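Local coordinates for protein minor fimbrium anchoring subunit Mfa2 (Porphyromonas gingivalis, PDB 5NFI) that anchors the minor (Mfa1) fimbriae in the bacterial outer membrane through its interaction with Mfa1 and regulates fimbrial length, at residues 140-145 with 168-173. Residues are numbered along the deposited sequence; the frame is centred on the assembly and turned at random.
Sequences REYTNR and GSYRFD
Tyr142 and Tyr170 meet in a buried, purely side-chain contact close to the centre of the chain, where the break in the long strand 133-151 faces the short strand 169-171. It illustrates how two backbones too far apart to pair can still be joined by a pair of large aromatic residues: the CA atoms of Tyr142 and Tyr170 lie 10.6 Å apart, no hydrogen bond crosses, and the rings alone bridge the distance. Both CB atoms point toward the opposite segment, and the side chains run in opposing senses, each ring passing alongside the other. The two rings form an oblique pair, with planes inclined by 42° and centroids 5.5 Å apart. The closest approach is Tyr142 CD2 to Tyr170 CE2, 3.6 Å. In Tyr170, CG lies anti to the carbonyl carbon (chi1 -66°), which sends the ring across to Tyr142.

Mfa2 belongs to the fimbrillin superfamily, within the transthyretin clan, and is rich in beta structure; here the interruption of one extended strand packs against a side chain projecting from strand 169-171, which pairs antiparallel with 93-100 in a small sheet. Both hydroxyls are hydrogen-bonded outside the pair: Tyr142 OH with Gly174 O, Tyr170 OH with Asn167 O and with the backbone N of Lys204.

Within 140-145, Glu141 ties the two sides of the strand break together. Glu141 OE2 accepts Arg145 NH2 on its syn lone pair, a salt bridge of 2.8 Å nearly in the guanidinium plane, and Thr143 OG1 on its anti lone pair at 2.7 Å. Asp249 gives Arg145 a second acidic partner.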
ATOM      1  N   ARG A 140      -4.937   6.581  -4.790  1.00 56.27           N
ATOM      2  CA  ARG A 140      -3.812   5.768  -5.186  1.00 55.07           C
ATOM      3  C   ARG A 140      -3.875   4.446  -4.444  1.00 53.46           C
ATOM      4  O   ARG A 140      -4.102   4.421  -3.230  1.00 52.47           O
ATOM      5  CB  ARG A 140      -2.502   6.486  -4.880  1.00 55.53           C
ATOM      6  CG  ARG A 140      -1.249   5.635  -5.072  1.00 55.23           C
ATOM      7  CD  ARG A 140      -0.901   5.355  -6.537  1.00 48.72           C
ATOM      8  NE  ARG A 140       0.287   4.508  -6.583  1.00 53.32           N
ATOM      9  CZ  ARG A 140       0.365   3.344  -7.227  1.00 53.05           C
ATOM     10  NH1 ARG A 140      -0.660   2.896  -7.940  1.00 53.09           N
ATOM     11  NH2 ARG A 140       1.480   2.634  -7.172  1.00 48.35           N
ATOM     12  N   GLU A 141      -3.679   3.346  -5.165  1.00 52.33           N
ATOM     13  CA  GLU A 141      -3.675   2.031  -4.536  1.00 49.25           C
ATOM     14  C   GLU A 141      -2.379   1.811  -3.781  1.00 47.26           C
ATOM     15  O   GLU A 141      -1.303   2.085  -4.306  1.00 47.85           O
ATOM     16  CB  GLU A 141      -3.877   0.915  -5.561  1.00 48.96           C
ATOM     17  CG  GLU A 141      -4.004  -0.434  -4.884  1.00 48.41           C
ATOM     18  CD  GLU A 141      -4.163  -1.580  -5.850  1.00 48.99           C
ATOM     19  OE1 GLU A 141      -4.254  -1.302  -7.075  1.00 50.48           O
ATOM     20  OE2 GLU A 141      -4.208  -2.746  -5.375  1.00 47.61           O
ATOM     21  N   TYR A 142      -2.509   1.308  -2.552  1.00 45.29           N
ATOM     22  CA  TYR A 142      -1.393   1.072  -1.644  1.00 45.03           C
ATOM     23  C   TYR A 142      -1.033  -0.413  -1.551  1.00 44.93           C
ATOM     24  O   TYR A 142       0.094  -0.748  -1.199  1.00 42.95           O
ATOM     25  CB  TYR A 142      -1.721   1.571  -0.238  1.00 45.30           C
ATOM     26  CG  TYR A 142      -1.341   3.002   0.058  1.00 46.41           C
ATOM     27  CD1 TYR A 142      -1.138   3.927  -0.961  1.00 46.79           C
ATOM     28  CD2 TYR A 142      -1.176   3.426   1.372  1.00 46.26           C
ATOM     29  CE1 TYR A 142      -0.783   5.228  -0.676  1.00 47.15           C
ATOM     30  CE2 TYR A 142      -0.822   4.716   1.662  1.00 46.65           C
ATOM     31  CZ  TYR A 142      -0.626   5.613   0.641  1.00 47.65           C
ATOM     32  OH  TYR A 142      -0.270   6.908   0.952  1.00 49.29           O
ATOM     33  N   THR A 143      -2.008  -1.291  -1.812  1.00 44.07           N
ATOM     34  CA  THR A 143      -1.719  -2.714  -1.935  1.00 44.25           C
ATOM     35  C   THR A 143      -0.863  -2.993  -3.183  1.00 46.57           C
ATOM     36  O   THR A 143      -0.950  -2.298  -4.215  1.00 48.04           O
ATOM     37  CB  THR A 143      -2.985  -3.581  -2.018  1.00 43.29           C
ATOM     38  OG1 THR A 143      -4.029  -2.839  -2.652  1.00 43.46           O
ATOM     39  CG2 THR A 143      -3.435  -4.066  -0.642  1.00 41.92           C
ATOM     40  N   ASN A 144      -0.020  -4.009  -3.068  1.00 46.71           N
ATOM     41  CA  ASN A 144       0.832  -4.444  -4.159  1.00 46.87           C
ATOM     42  C   ASN A 144       0.777  -5.934  -4.204  1.00 45.86           C
ATOM     43  O   ASN A 144       0.847  -6.581  -3.174  1.00 45.26           O
ATOM     44  CB  ASN A 144       2.264  -3.981  -3.971  1.00 47.29           C
ATOM     45  CG  ASN A 144       2.400  -2.500  -4.078  1.00 47.37           C
ATOM     46  OD1 ASN A 144       2.395  -1.950  -5.176  1.00 45.21           O
ATOM     47  ND2 ASN A 144       2.563  -1.837  -2.938  1.00 46.85           N
ATOM     48  N   ARG A 145       0.635  -6.467  -5.403  1.00 46.57           N
ATOM     49  CA  ARG A 145       0.630  -7.897  -5.623  1.00 46.65           C
ATOM     50  C   ARG A 145       1.980  -8.266  -6.195  1.00 47.80           C
ATOM     51  O   ARG A 145       2.381  -7.761  -7.241  1.00 49.21           O
ATOM     52  CB  ARG A 145      -0.511  -8.308  -6.559  1.00 46.38           C
ATOM     53  CG  ARG A 145      -1.890  -8.096  -5.953  1.00 45.12           C
ATOM     54  CD  ARG A 145      -2.941  -7.942  -7.029  1.00 46.38           C
ATOM     55  NE  ARG A 145      -2.778  -6.686  -7.760  1.00 47.90           N
ATOM     56  CZ  ARG A 145      -3.230  -5.503  -7.340  1.00 48.55           C
ATOM     57  NH1 ARG A 145      -3.021  -4.411  -8.073  1.00 49.05           N
ATOM     58  NH2 ARG A 145      -3.888  -5.405  -6.188  1.00 48.59           N
ATOM     59  N   GLY A 168       2.953  -1.826   7.588  1.00 48.54           N
ATOM     60  CA  GLY A 168       1.627  -2.255   8.019  1.00 47.68           C
ATOM     61  C   GLY A 168       0.891  -1.218   8.852  1.00 48.26           C
ATOM     62  O   GLY A 168      -0.194  -1.466   9.369  1.00 47.88           O
ATOM     63  N   SER A 169       1.491  -0.044   8.980  1.00 48.97           N
ATOM     64  CA  SER A 169       0.946   0.987   9.835  1.00 49.53           C
ATOM     65  C   SER A 169       0.914   2.327   9.129  1.00 50.22           C
ATOM     66  O   SER A 169       1.915   2.759   8.555  1.00 50.32           O
ATOM     67  CB  SER A 169       1.764   1.086  11.108  1.00 50.46           C
ATOM     68  OG  SER A 169       1.736  -0.154  11.771  1.00 50.41           O
ATOM     69  N   TYR A 170      -0.240   2.985   9.152  1.00 50.57           N
ATOM     70  CA  TYR A 170      -0.367   4.237   8.422  1.00 51.46           C
ATOM     71  C   TYR A 170      -0.958   5.349   9.277  1.00 52.71           C
ATOM     72  O   TYR A 170      -1.870   5.120  10.087  1.00 52.51           O
ATOM     73  CB  TYR A 170      -1.188   4.010   7.153  1.00 51.56           C
ATOM     74  CG  TYR A 170      -0.469   3.100   6.194  1.00 52.77           C
ATOM     75  CD1 TYR A 170      -0.445   1.724   6.406  1.00 52.87           C
ATOM     76  CD2 TYR A 170       0.228   3.607   5.098  1.00 53.71           C
ATOM     77  CE1 TYR A 170       0.246   0.865   5.562  1.00 52.65           C
ATOM     78  CE2 TYR A 170       0.921   2.743   4.237  1.00 54.14           C
ATOM     79  CZ  TYR A 170       0.924   1.370   4.486  1.00 53.21           C
ATOM     80  OH  TYR A 170       1.591   0.497   3.661  1.00 52.94           O
ATOM     81  N   ARG A 171      -0.412   6.552   9.109  1.00 53.97           N
ATOM     82  CA  ARG A 171      -0.952   7.736   9.758  1.00 55.27           C
ATOM     83  C   ARG A 171      -2.265   8.124   9.087  1.00 55.14           C
ATOM     84  O   ARG A 171      -2.665   7.500   8.102  1.00 54.03           O
ATOM     85  CB  ARG A 171       0.046   8.883   9.698  1.00 56.96           C
ATOM     86  CG  ARG A 171       1.372   8.541  10.311  1.00 59.31           C
ATOM     87  CD  ARG A 171       2.265   9.762  10.421  1.00 63.11           C
ATOM     88  NE  ARG A 171       3.672   9.400  10.266  1.00 65.90           N
ATOM     89  CZ  ARG A 171       4.402   8.852  11.231  1.00 68.36           C
ATOM     90  NH1 ARG A 171       3.849   8.614  12.420  1.00 69.39           N
ATOM     91  NH2 ARG A 171       5.677   8.545  11.012  1.00 69.19           N
ATOM     92  N   PHE A 172      -2.942   9.142   9.611  1.00 56.44           N
ATOM     93  CA  PHE A 172      -4.185   9.585   8.998  1.00 56.21           C
ATOM     94  C   PHE A 172      -3.928  10.115   7.594  1.00 58.50           C
ATOM     95  O   PHE A 172      -4.608   9.709   6.649  1.00 58.50           O
ATOM     96  CB  PHE A 172      -4.880  10.623   9.866  1.00 54.95           C
ATOM     97  CG  PHE A 172      -5.719  10.021  10.925  1.00 52.77           C
ATOM     98  CD1 PHE A 172      -5.191   9.735  12.163  1.00 53.15           C
ATOM     99  CD2 PHE A 172      -7.033   9.696  10.673  1.00 51.29           C
ATOM    100  CE1 PHE A 172      -5.968   9.148  13.142  1.00 52.88           C
ATOM    101  CE2 PHE A 172      -7.808   9.122  11.648  1.00 51.24           C
ATOM    102  CZ  PHE A 172      -7.279   8.844  12.883  1.00 49.03           C
ATOM    103  N   ASP A 173      -2.935  10.993   7.444  1.00 60.37           N
ATOM    104  CA  ASP A 173      -2.457  11.332   6.112  1.00 61.95           C
ATOM    105  C   ASP A 173      -1.911  10.023   5.560  1.00 61.87           C
ATOM    106  O   ASP A 173      -1.692   9.083   6.318  1.00 63.16           O
ATOM    107  CB  ASP A 173      -1.410  12.445   6.140  1.00 64.11           C
ATOM    108  CG  ASP A 173      -0.178  12.103   6.985  1.00 65.38           C
ATOM    109  OD1 ASP A 173       0.235  10.926   7.068  1.00 64.49           O
ATOM    110  OD2 ASP A 173       0.406  13.045   7.563  1.00 66.91           O
TER